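Local coordinates for protein PHOX (Pseudomonas fluorescens, PDB 4AMF) that hydrolyses phosphate monoesters as an alkaline phosphatase of the PhoX family, using an iron-calcium cofactor held at the centre of a beta-propeller, at residues A[84-89]-A[544-549]; A[333-338]-A[440-445]; A[487-492]-A[503-508]. All blocks are in the same frame, centred on the assembly; numbering follows the deposited sequence.

Interaction 1: residues A[84-89]-A[544-549]. With FEO (mu-oxo-diiron), chain I; ACP (phosphomethylphosphonic acid adenylate ester), chain C; EDO (1,2-ethanediol), chain K.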
loop_
_atom_site.group_PDB
_atom_site.type_symbol
_atom_site.label_atom_id
_atom_site.label_comp_id
_atom_site.label_asym_id
_atom_site.label_seq_id
_atom_site.Cartn_x
_atom_site.Cartn_y
_atom_site.Cartn_z
ATOM N N ASN A 84 4.698 -7.140 2.505
ATOM C CA ASN A 84 4.678 -6.131 3.555
ATOM C C ASN A 84 3.892 -6.598 4.762
ATOM O O ASN A 84 2.907 -7.303 4.612
ATOM C CB ASN A 84 4.049 -4.852 3.098
ATOM C CG ASN A 84 4.866 -4.136 2.065
ATOM O OD1 ASN A 84 6.048 -4.432 1.835
ATOM N ND2 ASN A 84 4.286 -3.118 1.525
ATOM N N ASN A 85 4.263 -6.115 5.932
ATOM C CA ASN A 85 3.585 -6.394 7.205
ATOM C C ASN A 85 3.330 -4.988 7.783
ATOM O O ASN A 85 4.227 -4.319 8.207
ATOM C CB ASN A 85 4.446 -7.254 8.102
ATOM C CG ASN A 85 4.730 -8.573 7.451
ATOM O OD1 ASN A 85 5.891 -8.918 7.188
ATOM N ND2 ASN A 85 3.699 -9.363 7.321
ATOM N N GLU A 86 2.094 -4.526 7.697
ATOM C CA GLU A 86 1.783 -3.109 7.955
ATOM C C GLU A 86 1.690 -2.694 9.392
ATOM O O GLU A 86 2.191 -1.623 9.757
ATOM C CB GLU A 86 0.486 -2.739 7.185
ATOM C CG GLU A 86 0.250 -1.216 7.183
ATOM C CD GLU A 86 -1.049 -0.739 6.601
ATOM O OE1 GLU A 86 -2.084 -1.394 6.832
ATOM O OE2 GLU A 86 -0.999 0.230 5.814
ATOM N N TYR A 87 1.001 -3.482 10.231
ATOM C CA TYR A 87 0.800 -3.111 11.612
ATOM C C TYR A 87 0.436 -4.338 12.422
ATOM O O TYR A 87 0.521 -5.450 11.894
ATOM C CB TYR A 87 -0.194 -1.936 11.773
ATOM C CG TYR A 87 -1.639 -2.188 11.400
ATOM C CD1 TYR A 87 -2.027 -2.270 10.080
ATOM C CD2 TYR A 87 -2.622 -2.327 12.380
ATOM C CE1 TYR A 87 -3.370 -2.421 9.725
ATOM C CE2 TYR A 87 -3.966 -2.447 12.038
ATOM C CZ TYR A 87 -4.322 -2.597 10.710
ATOM O OH TYR A 87 -5.642 -2.673 10.331
ATOM N N THR A 88 0.011 -4.175 13.657
ATOM C CA THR A 88 -0.339 -5.325 14.465
ATOM C C THR A 88 -1.612 -5.078 15.221
ATOM O O THR A 88 -2.093 -3.950 15.329
ATOM C CB THR A 88 0.840 -5.728 15.343
ATOM O OG1 THR A 88 0.537 -6.980 15.997
ATOM C CG2 THR A 88 1.205 -4.658 16.382
ATOM N N ASN A 89 -2.171 -6.156 15.755
ATOM C CA ASN A 89 -3.451 -6.122 16.461
ATOM C C ASN A 89 -3.171 -6.481 17.890
ATOM O O ASN A 89 -2.938 -7.651 18.199
ATOM C CB ASN A 89 -4.417 -7.130 15.793
ATOM C CG ASN A 89 -4.425 -6.987 14.277
ATOM O OD1 ASN A 89 -4.748 -5.922 13.740
ATOM N ND2 ASN A 89 -3.972 -7.997 13.535
ATOM N N GLY A 544 -3.802 -11.157 -0.058
ATOM C CA GLY A 544 -3.728 -11.091 1.389
ATOM C C GLY A 544 -5.078 -10.848 2.048
ATOM O O GLY A 544 -5.940 -10.144 1.508
ATOM N N ILE A 545 -5.275 -11.491 3.197
ATOM C CA ILE A 545 -6.407 -11.301 4.107
ATOM C C ILE A 545 -5.788 -10.670 5.344
ATOM O O ILE A 545 -5.069 -11.332 6.088
ATOM C CB ILE A 545 -7.092 -12.627 4.434
ATOM C CG1 ILE A 545 -7.637 -13.278 3.171
ATOM C CG2 ILE A 545 -8.155 -12.442 5.502
ATOM C CD1 ILE A 545 -8.615 -12.452 2.348
ATOM N N GLN A 546 -6.021 -9.380 5.530
ATOM C CA GLN A 546 -5.415 -8.600 6.596
ATOM C C GLN A 546 -6.375 -8.378 7.742
ATOM O O GLN A 546 -7.549 -8.084 7.532
ATOM C CB GLN A 546 -4.929 -7.265 6.019
ATOM C CG GLN A 546 -3.948 -6.530 6.909
ATOM C CD GLN A 546 -3.784 -5.076 6.545
ATOM O OE1 GLN A 546 -4.771 -4.365 6.373
ATOM N NE2 GLN A 546 -2.551 -4.596 6.405
ATOM N N HIS A 547 -5.868 -8.527 8.954
ATOM C CA HIS A 547 -6.578 -8.365 10.204
ATOM C C HIS A 547 -7.961 -9.030 10.257
ATOM O O HIS A 547 -8.924 -8.404 10.691
ATOM C CB HIS A 547 -6.643 -6.894 10.629
ATOM C CG HIS A 547 -7.361 -5.977 9.683
ATOM N ND1 HIS A 547 -8.734 -6.005 9.552
ATOM C CD2 HIS A 547 -6.874 -5.028 8.855
ATOM C CE1 HIS A 547 -9.046 -5.079 8.665
ATOM N NE2 HIS A 547 -7.960 -4.460 8.215
ATOM N N PRO A 548 -8.080 -10.319 9.869
ATOM C CA PRO A 548 -9.364 -11.013 10.096
ATOM C C PRO A 548 -9.692 -10.902 11.601
ATOM O O PRO A 548 -8.805 -11.025 12.462
ATOM C CB PRO A 548 -9.059 -12.457 9.687
ATOM C CG PRO A 548 -7.579 -12.592 9.872
ATOM C CD PRO A 548 -7.028 -11.264 9.446
ATOM N N GLY A 549 -10.943 -10.603 11.912
ATOM C CA GLY A 549 -11.381 -10.445 13.289
ATOM C C GLY A 549 -10.867 -9.218 14.005
ATOM O O GLY A 549 -10.666 -9.264 15.214
HETATM FE FE1 FEO I . -2.214 1.129 4.476
HETATM FE FE2 FEO I . -3.901 3.524 2.800
HETATM O O FEO I . -3.468 1.643 3.102
HETATM P PG ACP C . -5.109 2.203 5.434
HETATM O O1G ACP C . -5.853 0.988 4.728
HETATM O O2G ACP C . -3.640 1.679 5.950
HETATM O O3G ACP C . -5.048 3.449 4.493
HETATM P PB ACP C . -7.777 2.591 6.538
HETATM O O1B ACP C . -8.152 3.000 5.169
HETATM O O2B ACP C . -8.201 1.214 7.095
HETATM C C3B ACP C . -6.056 2.786 6.816
HETATM P PA ACP C . -9.234 3.825 8.745
HETATM O O1A ACP C . -8.436 3.214 9.829
HETATM O O2A ACP C . -10.692 3.529 8.581
HETATM O O3A ACP C . -8.519 3.699 7.366
HETATM O "O5'" ACP C . -9.240 5.465 8.957
HETATM C "C5'" ACP C . -9.648 6.354 7.905
HETATM C "C4'" ACP C . -8.576 7.374 7.616
HETATM O "O4'" ACP C . -8.486 8.286 8.729
HETATM C "C3'" ACP C . -7.153 6.889 7.357
HETATM O "O3'" ACP C . -6.540 7.697 6.350
HETATM C "C2'" ACP C . -6.497 7.014 8.732
HETATM O "O2'" ACP C . -5.088 7.159 8.611
HETATM C "C1'" ACP C . -7.184 8.266 9.291
HETATM N N9 ACP C . -7.316 8.304 10.743
HETATM C C8 ACP C . -7.553 7.253 11.592
HETATM N N7 ACP C . -7.633 7.592 12.855
HETATM C C5 ACP C . -7.432 8.964 12.840
HETATM C C6 ACP C . -7.332 9.923 13.872
HETATM N N6 ACP C . -7.351 9.620 15.173
HETATM N N1 ACP C . -7.113 11.210 13.513
HETATM C C2 ACP C . -6.982 11.503 12.214
HETATM N N3 ACP C . -7.033 10.680 11.161
HETATM C C4 ACP C . -7.253 9.420 11.543
HETATM C C1 EDO K . -5.988 -11.258 13.047
HETATM O O1 EDO K . -6.593 -9.982 13.287
HETATM C C2 EDO K . -4.878 -11.505 14.090
HETATM O O2 EDO K . -4.208 -10.325 14.356
HETATM O O HOH W 1 -4.623 -1.545 6.243
HETATM O O HOH W 2 -3.245 -0.905 3.945
#
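Between Glu-86 and Gln-546 runs the direct polar link of this contact. Amide nitrogen NE2 of Gln-546 donates to OE1 of Glu-86 over 3.3 Å, coming from above the carboxylate plane, 42° out of it, although the carboxylate and amide planes are themselves turned by only 25°. Asn-63 is the stronger partner of that amide. Water 1, also a calcium ligand, adds a second link, lying 2.6 Å from OE1 of Glu-86 and 2.8 Å from OE1 of Gln-546. Glutamine suits this place because its amide offers an N-H to the carboxylate while its oxygen faces the calcium-bound water.

Metal binding occupies the other carboxylate oxygen. Glu-86, extended along its whole length, carries OE2 to iron FE1 of the mu-oxo-diiron group at 2.0 Å, where Cys-175 and Glu-190 also bind.

The remaining contacts are non-bonded approaches. The Tyr-87 ring stands steeply to the Gln-546 amide, its CE1 4.1 Å from NE2, and its OH comes as close as 3.0 Å to CD2 of His-547. The imidazole is fixed at both nitrogens, to Glu-528 and Gly-526. Two strand ends thus supply loops to the metal-lined central pocket of a beta-propeller.

Interaction 2: residues A[333-338]-A[440-445]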
loop_
_atom_site.group_PDB
_atom_site.type_symbol
_atom_site.label_atom_id
_atom_site.label_comp_id
_atom_site.label_asym_id
_atom_site.label_seq_id
_atom_site.Cartn_x
_atom_site.Cartn_y
_atom_site.Cartn_z
ATOM N N ASP A 333 -21.917 10.970 -14.354
ATOM C CA ASP A 333 -21.596 9.567 -14.250
ATOM C C ASP A 333 -20.108 9.325 -14.516
ATOM O O ASP A 333 -19.456 8.630 -13.742
ATOM C CB ASP A 333 -22.472 8.854 -15.289
ATOM C CG ASP A 333 -22.639 7.363 -15.169
ATOM O OD1 ASP A 333 -21.692 6.705 -14.775
ATOM O OD2 ASP A 333 -23.682 6.844 -15.636
ATOM N N HIS A 334 -19.595 9.869 -15.640
ATOM C CA HIS A 334 -18.248 9.654 -16.119
ATOM C C HIS A 334 -17.544 10.970 -16.394
ATOM O O HIS A 334 -17.307 11.331 -17.558
ATOM C CB HIS A 334 -18.343 8.773 -17.360
ATOM C CG HIS A 334 -17.046 8.278 -17.897
ATOM N ND1 HIS A 334 -16.915 7.895 -19.214
ATOM C CD2 HIS A 334 -15.869 8.081 -17.265
ATOM C CE1 HIS A 334 -15.671 7.450 -19.329
ATOM N NE2 HIS A 334 -15.021 7.529 -18.177
ATOM N N PRO A 335 -17.230 11.730 -15.331
ATOM C CA PRO A 335 -16.503 12.986 -15.550
ATOM C C PRO A 335 -15.124 12.745 -16.160
ATOM O O PRO A 335 -14.483 11.717 -15.900
ATOM C CB PRO A 335 -16.471 13.641 -14.180
ATOM C CG PRO A 335 -16.546 12.467 -13.212
ATOM C CD PRO A 335 -17.440 11.458 -13.902
ATOM N N LYS A 336 -14.729 13.635 -17.061
ATOM C CA LYS A 336 -13.465 13.573 -17.798
ATOM C C LYS A 336 -12.836 14.957 -17.752
ATOM O O LYS A 336 -13.560 15.945 -17.789
ATOM C CB LYS A 336 -13.723 13.269 -19.289
ATOM C CG LYS A 336 -14.238 11.896 -19.609
ATOM C CD LYS A 336 -14.409 11.790 -21.117
ATOM C CE LYS A 336 -15.053 10.504 -21.578
ATOM N NZ LYS A 336 -16.352 10.751 -22.262
ATOM N N GLY A 337 -11.513 15.027 -17.734
ATOM C CA GLY A 337 -10.824 16.315 -17.742
ATOM C C GLY A 337 -9.354 16.170 -18.080
ATOM O O GLY A 337 -8.948 15.149 -18.638
ATOM N N GLN A 338 -8.588 17.215 -17.781
ATOM C CA GLN A 338 -7.146 17.254 -17.930
ATOM C C GLN A 338 -6.504 17.528 -16.605
ATOM O O GLN A 338 -7.076 18.168 -15.704
ATOM C CB GLN A 338 -6.721 18.369 -18.911
ATOM C CG GLN A 338 -7.065 18.098 -20.358
ATOM C CD GLN A 338 -6.136 17.153 -21.059
ATOM O OE1 GLN A 338 -6.580 16.193 -21.684
ATOM N NE2 GLN A 338 -4.840 17.483 -21.111
ATOM N N PHE A 440 -1.922 15.190 -18.771
ATOM C CA PHE A 440 -2.659 13.963 -18.985
ATOM C C PHE A 440 -4.133 14.248 -19.053
ATOM O O PHE A 440 -4.587 15.282 -18.538
ATOM C CB PHE A 440 -2.371 12.939 -17.841
ATOM C CG PHE A 440 -2.590 13.460 -16.442
ATOM C CD1 PHE A 440 -3.860 13.492 -15.880
ATOM C CD2 PHE A 440 -1.533 13.954 -15.693
ATOM C CE1 PHE A 440 -4.090 14.131 -14.671
ATOM C CE2 PHE A 440 -1.757 14.559 -14.467
ATOM C CZ PHE A 440 -3.018 14.533 -13.892
ATOM N N ALA A 441 -4.872 13.290 -19.605
ATOM C CA ALA A 441 -6.325 13.300 -19.595
ATOM C C ALA A 441 -6.732 12.363 -18.471
ATOM O O ALA A 441 -6.112 11.315 -18.322
ATOM C CB ALA A 441 -6.860 12.790 -20.911
ATOM N N TRP A 442 -7.765 12.695 -17.720
ATOM C CA TRP A 442 -8.264 11.840 -16.650
ATOM C C TRP A 442 -9.730 11.592 -16.805
ATOM O O TRP A 442 -10.439 12.388 -17.431
ATOM C CB TRP A 442 -7.989 12.434 -15.261
ATOM C CG TRP A 442 -8.662 13.745 -14.931
ATOM C CD1 TRP A 442 -8.207 14.987 -15.233
ATOM C CD2 TRP A 442 -9.999 13.927 -14.405
ATOM N NE1 TRP A 442 -9.078 15.945 -14.736
ATOM C CE2 TRP A 442 -10.210 15.319 -14.268
ATOM C CE3 TRP A 442 -11.049 13.053 -14.075
ATOM C CZ2 TRP A 442 -11.458 15.851 -13.909
ATOM C CZ3 TRP A 442 -12.249 13.577 -13.624
ATOM C CH2 TRP A 442 -12.452 14.960 -13.546
ATOM N N ASP A 443 -10.193 10.506 -16.178
ATOM C CA ASP A 443 -11.605 10.188 -16.082
ATOM C C ASP A 443 -11.817 9.331 -14.848
ATOM O O ASP A 443 -10.861 8.746 -14.306
ATOM C CB ASP A 443 -12.132 9.462 -17.324
ATOM C CG ASP A 443 -11.654 8.035 -17.484
ATOM O OD1 ASP A 443 -10.427 7.827 -17.584
ATOM O OD2 ASP A 443 -12.509 7.104 -17.463
ATOM N N LEU A 444 -13.050 9.296 -14.359
ATOM C CA LEU A 444 -13.385 8.417 -13.237
ATOM C C LEU A 444 -13.854 7.100 -13.809
ATOM O O LEU A 444 -14.964 6.999 -14.357
ATOM C CB LEU A 444 -14.413 8.999 -12.274
ATOM C CG LEU A 444 -13.926 10.176 -11.403
ATOM C CD1 LEU A 444 -14.982 10.579 -10.410
ATOM C CD2 LEU A 444 -12.627 9.851 -10.652
ATOM N N PHE A 445 -12.975 6.105 -13.763
ATOM C CA PHE A 445 -13.229 4.751 -14.252
ATOM C C PHE A 445 -14.456 4.122 -13.561
ATOM O O PHE A 445 -15.208 3.385 -14.213
ATOM C CB PHE A 445 -11.985 3.886 -14.054
ATOM C CG PHE A 445 -12.176 2.465 -14.507
ATOM C CD1 PHE A 445 -12.308 2.162 -15.850
ATOM C CD2 PHE A 445 -12.373 1.452 -13.584
ATOM C CE1 PHE A 445 -12.543 0.859 -16.262
ATOM C CE2 PHE A 445 -12.634 0.149 -13.997
ATOM C CZ PHE A 445 -12.665 -0.151 -15.332
#
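Trp-442 lays its indole flat beneath the backbone of Gly-337. CA of Gly-337 sits 3.8 Å from the centroid of the five-membered ring in a CH-pi contact, and glycine, with no side chain, lets the backbone lie directly against the ring. The indole folds back under the neighbouring strand because CG stands between the backbone N and the carbonyl carbon (chi1 64°). At the ring's edge NE1 makes a weak bond to O of Gln-338 at 3.1 Å and a further one to Asp-326.

Asp-443 points to the other face, where His-334, from the loop before the strand, reaches it. The two planes stand 73° apart; the bond leaves NE2 within the imidazole plane and meets OD2 of Asp-443, 2.6 Å away, on its anti side. The second oxygen, OD1, forms a salt bridge with Arg-427. Pro-335 adds an apolar contact, CG lying 3.7 Å from CD1 of Leu-444.

Backbone bonds frame these side chains. Gly-337 and Trp-442 exchange N-H...O bonds of 2.9 Å each way, and N of Leu-444 reaches O of Pro-335 at 3.2 Å. This is antiparallel pairing of strands 336-343 and 439-447, neighbours within a propeller sheet.

Interaction 3: residues A[487-492]-A[503-508]. With CA (calcium ion), chain G; CA (calcium ion), chain H; ACP (phosphomethylphosphonic acid adenylate ester), chain C; EDO (1,2-ethanediol), chain Q.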
loop_
_atom_site.group_PDB
_atom_site.type_symbol
_atom_site.label_atom_id
_atom_site.label_comp_id
_atom_site.label_asym_id
_atom_site.label_seq_id
_atom_site.Cartn_x
_atom_site.Cartn_y
_atom_site.Cartn_z
ATOM N N ILE A 487 -9.540 -5.336 -8.353
ATOM C CA ILE A 487 -9.872 -4.272 -7.414
ATOM C C ILE A 487 -10.067 -4.923 -6.056
ATOM O O ILE A 487 -10.919 -5.785 -5.917
ATOM C CB ILE A 487 -11.156 -3.525 -7.843
ATOM C CG1 ILE A 487 -10.977 -2.888 -9.215
ATOM C CG2 ILE A 487 -11.566 -2.447 -6.783
ATOM C CD1 ILE A 487 -12.306 -2.555 -9.870
ATOM N N LEU A 488 -9.334 -4.453 -5.036
ATOM C CA LEU A 488 -9.380 -5.037 -3.709
ATOM C C LEU A 488 -9.954 -3.986 -2.766
ATOM O O LEU A 488 -9.641 -2.807 -2.910
ATOM C CB LEU A 488 -7.967 -5.456 -3.296
ATOM C CG LEU A 488 -7.345 -6.667 -4.040
ATOM C CD1 LEU A 488 -7.000 -6.337 -5.443
ATOM C CD2 LEU A 488 -6.059 -7.126 -3.285
ATOM N N THR A 489 -10.857 -4.384 -1.836
ATOM C CA THR A 489 -11.507 -3.408 -0.975
ATOM C C THR A 489 -11.082 -3.454 0.486
ATOM O O THR A 489 -10.767 -4.509 1.061
ATOM C CB THR A 489 -13.046 -3.469 -1.136
ATOM O OG1 THR A 489 -13.594 -4.527 -0.327
ATOM C CG2 THR A 489 -13.484 -3.662 -2.596
ATOM N N ASP A 490 -11.159 -2.277 1.096
ATOM C CA ASP A 490 -10.906 -2.012 2.487
ATOM C C ASP A 490 -11.935 -1.025 2.965
ATOM O O ASP A 490 -11.624 0.117 3.299
ATOM C CB ASP A 490 -9.485 -1.456 2.694
ATOM C CG ASP A 490 -9.216 -1.028 4.131
ATOM O OD1 ASP A 490 -9.868 -1.591 5.057
ATOM O OD2 ASP A 490 -8.363 -0.131 4.338
ATOM N N GLY A 491 -13.186 -1.460 2.937
ATOM C CA GLY A 491 -14.300 -0.645 3.352
ATOM C C GLY A 491 -15.042 -1.144 4.553
ATOM O O GLY A 491 -14.645 -2.094 5.239
ATOM N N ASP A 492 -16.104 -0.429 4.834
ATOM C CA ASP A 492 -17.014 -0.743 5.921
ATOM C C ASP A 492 -17.611 -2.097 5.581
ATOM O O ASP A 492 -18.138 -2.256 4.478
ATOM C CB ASP A 492 -18.099 0.314 5.992
ATOM C CG ASP A 492 -18.972 0.109 7.194
ATOM O OD1 ASP A 492 -19.664 -0.934 7.253
ATOM O OD2 ASP A 492 -18.967 0.973 8.059
ATOM N N GLY A 503 -21.660 -6.640 2.109
ATOM C CA GLY A 503 -21.028 -7.731 2.831
ATOM C C GLY A 503 -19.620 -7.426 3.275
ATOM O O GLY A 503 -19.264 -6.267 3.491
ATOM N N ASN A 504 -18.842 -8.478 3.428
ATOM C CA ASN A 504 -17.453 -8.394 3.873
ATOM C C ASN A 504 -16.586 -7.782 2.782
ATOM O O ASN A 504 -16.986 -7.706 1.628
ATOM C CB ASN A 504 -16.919 -9.806 4.166
ATOM C CG ASN A 504 -17.513 -10.421 5.389
ATOM O OD1 ASN A 504 -18.225 -9.789 6.147
ATOM N ND2 ASN A 504 -17.243 -11.679 5.577
ATOM N N ASN A 505 -15.355 -7.476 3.118
ATOM C CA ASN A 505 -14.444 -6.981 2.101
ATOM C C ASN A 505 -14.193 -8.024 1.028
ATOM O O ASN A 505 -14.343 -9.239 1.227
ATOM C CB ASN A 505 -13.168 -6.440 2.693
ATOM C CG ASN A 505 -13.379 -5.027 3.157
ATOM O OD1 ASN A 505 -13.835 -4.169 2.366
ATOM N ND2 ASN A 505 -13.104 -4.715 4.403
ATOM N N GLN A 506 -13.786 -7.539 -0.122
ATOM C CA GLN A 506 -13.800 -8.347 -1.302
ATOM C C GLN A 506 -12.830 -7.957 -2.382
ATOM O O GLN A 506 -12.126 -6.977 -2.260
ATOM C CB GLN A 506 -15.223 -8.242 -1.855
ATOM C CG GLN A 506 -15.626 -6.828 -2.193
ATOM C CD GLN A 506 -17.104 -6.655 -2.395
ATOM O OE1 GLN A 506 -17.563 -6.609 -3.519
ATOM N NE2 GLN A 506 -17.850 -6.383 -1.346
ATOM N N MET A 507 -12.814 -8.765 -3.451
ATOM C CA MET A 507 -11.981 -8.512 -4.616
ATOM C C MET A 507 -12.875 -8.641 -5.832
ATOM O O MET A 507 -13.694 -9.571 -5.933
ATOM C CB MET A 507 -10.798 -9.481 -4.701
ATOM C CG MET A 507 -9.883 -9.218 -5.897
ATOM S SD MET A 507 -8.258 -9.987 -5.737
ATOM C CE MET A 507 -8.662 -11.713 -5.974
ATOM N N LEU A 508 -12.738 -7.698 -6.741
ATOM C CA LEU A 508 -13.493 -7.678 -7.987
ATOM C C LEU A 508 -12.526 -7.606 -9.160
ATOM O O LEU A 508 -11.327 -7.390 -8.973
ATOM C CB LEU A 508 -14.423 -6.463 -7.999
ATOM C CG LEU A 508 -15.342 -6.329 -6.776
ATOM C CD1 LEU A 508 -14.771 -5.343 -5.812
ATOM C CD2 LEU A 508 -16.740 -5.874 -7.146
HETATM CA CA CA G . -7.481 1.738 3.125
HETATM CA CA CA H . -6.859 -0.618 6.075
HETATM P PG ACP C . -5.109 2.203 5.434
HETATM O O1G ACP C . -5.853 0.988 4.728
HETATM O O2G ACP C . -3.640 1.679 5.950
HETATM O O3G ACP C . -5.048 3.449 4.493
HETATM P PB ACP C . -7.777 2.591 6.538
HETATM O O1B ACP C . -8.152 3.000 5.169
HETATM O O2B ACP C . -8.201 1.214 7.095
HETATM C C3B ACP C . -6.056 2.786 6.816
HETATM P PA ACP C . -9.234 3.825 8.745
HETATM O O1A ACP C . -8.436 3.214 9.829
HETATM O O2A ACP C . -10.692 3.529 8.581
HETATM O O3A ACP C . -8.519 3.699 7.366
HETATM O "O5'" ACP C . -9.240 5.465 8.957
HETATM C "C5'" ACP C . -9.648 6.354 7.905
HETATM C "C4'" ACP C . -8.576 7.374 7.616
HETATM O "O4'" ACP C . -8.486 8.286 8.729
HETATM C "C3'" ACP C . -7.153 6.889 7.357
HETATM O "O3'" ACP C . -6.540 7.697 6.350
HETATM C "C2'" ACP C . -6.497 7.014 8.732
HETATM O "O2'" ACP C . -5.088 7.159 8.611
HETATM C "C1'" ACP C . -7.184 8.266 9.291
HETATM N N9 ACP C . -7.316 8.304 10.743
HETATM C C8 ACP C . -7.553 7.253 11.592
HETATM N N7 ACP C . -7.633 7.592 12.855
HETATM C C5 ACP C . -7.432 8.964 12.840
HETATM C C6 ACP C . -7.332 9.923 13.872
HETATM N N6 ACP C . -7.351 9.620 15.173
HETATM N N1 ACP C . -7.113 11.210 13.513
HETATM C C2 ACP C . -6.982 11.503 12.214
HETATM N N3 ACP C . -7.033 10.680 11.161
HETATM C C4 ACP C . -7.253 9.420 11.543
HETATM C C1 EDO Q . -16.830 -7.640 9.681
HETATM O O1 EDO Q . -16.827 -8.303 8.409
HETATM C C2 EDO Q . -18.192 -7.076 10.083
HETATM O O HOH W 3 -9.657 2.112 2.459
HETATM O O HOH W 4 -20.595 -3.954 4.161
HETATM O O HOH W 5 -17.626 -4.316 2.102
HETATM O O HOH W 6 -6.678 -0.826 8.566
HETATM O O HOH W 1 -4.623 -1.545 6.243
#
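OD1 of Asn-505 is gripped by two donors, the hydroxyl OG1 of Thr-489 at 2.7 Å and the backbone N of Gly-491 at 2.8 Å. The setting is an antiparallel strand pair, 485-489 with 506-510, in a four-stranded sheet of the beta-propeller, at the end where the first strand runs out into a calcium-binding loop. Both donors lie about 20° from the plane of the amide carbonyl. The same amide turns ND2 to O of Gly-491 at 3.2 Å, and ND2 also reaches O of Cys-527. Asparagine suits this place since one flat group can accept from and donate to a single peptide stretch, holding the loop beside the strand.

Thr-489 acts as the bridge between loop and sheet. A chi1 of 82° tucks OG1 over its own backbone, where the hydroxyl donates a hydrogen bond to OD1 of Asn-505 and accepts from N of Gln-506 at 3.0 Å, while its own backbone N bonds to O of Gln-506. Farther along, Ile-487 and Leu-508 form a hydrogen-bonded pair with bonds in both directions. On one face of the sheet Leu-488 and Met-507 run alongside each other in the same direction, with CG of Leu-488 3.8 Å from SD of Met-507; Val-529 touches both. On the other, Ile-487 meets Leu-508 through their CB atoms.

The loop so anchored probably helps to place Asp-490, whose carboxylate reaches the calcium ions. Glu-383 and Asp-475 share one of them and Glu-528 the other. A carboxylate is well suited to joining two cations, and here a single oxygen does so: OD2 of Asp-490 lies 2.4 Å from the calcium of chain G and 2.4 Å from that of chain H.

Overall arrangement
Interactions 1 and 3 are buried and border the cofactor; interaction 1 bridges two sheets and interaction 3 lies within another. Both reach the substrate analogue, and water 1 belongs to both. Their metals differ: interaction 1 brings a carboxylate to iron, interaction 3 one to two calcium ions. His-547 of the first is hydrogen-bonded to Glu-528, with which Asp-490 of the second shares a calcium ion. Interaction 2, about 33 Å from interaction 1 between centres, is partly buried and lies away from the metal and ligand sites. It shares antiparallel strand pairing with interaction 3, but uses an indole over glycine and a histidine-aspartate bond, whereas interaction 1 has no strand pairing and relies on side chains and water.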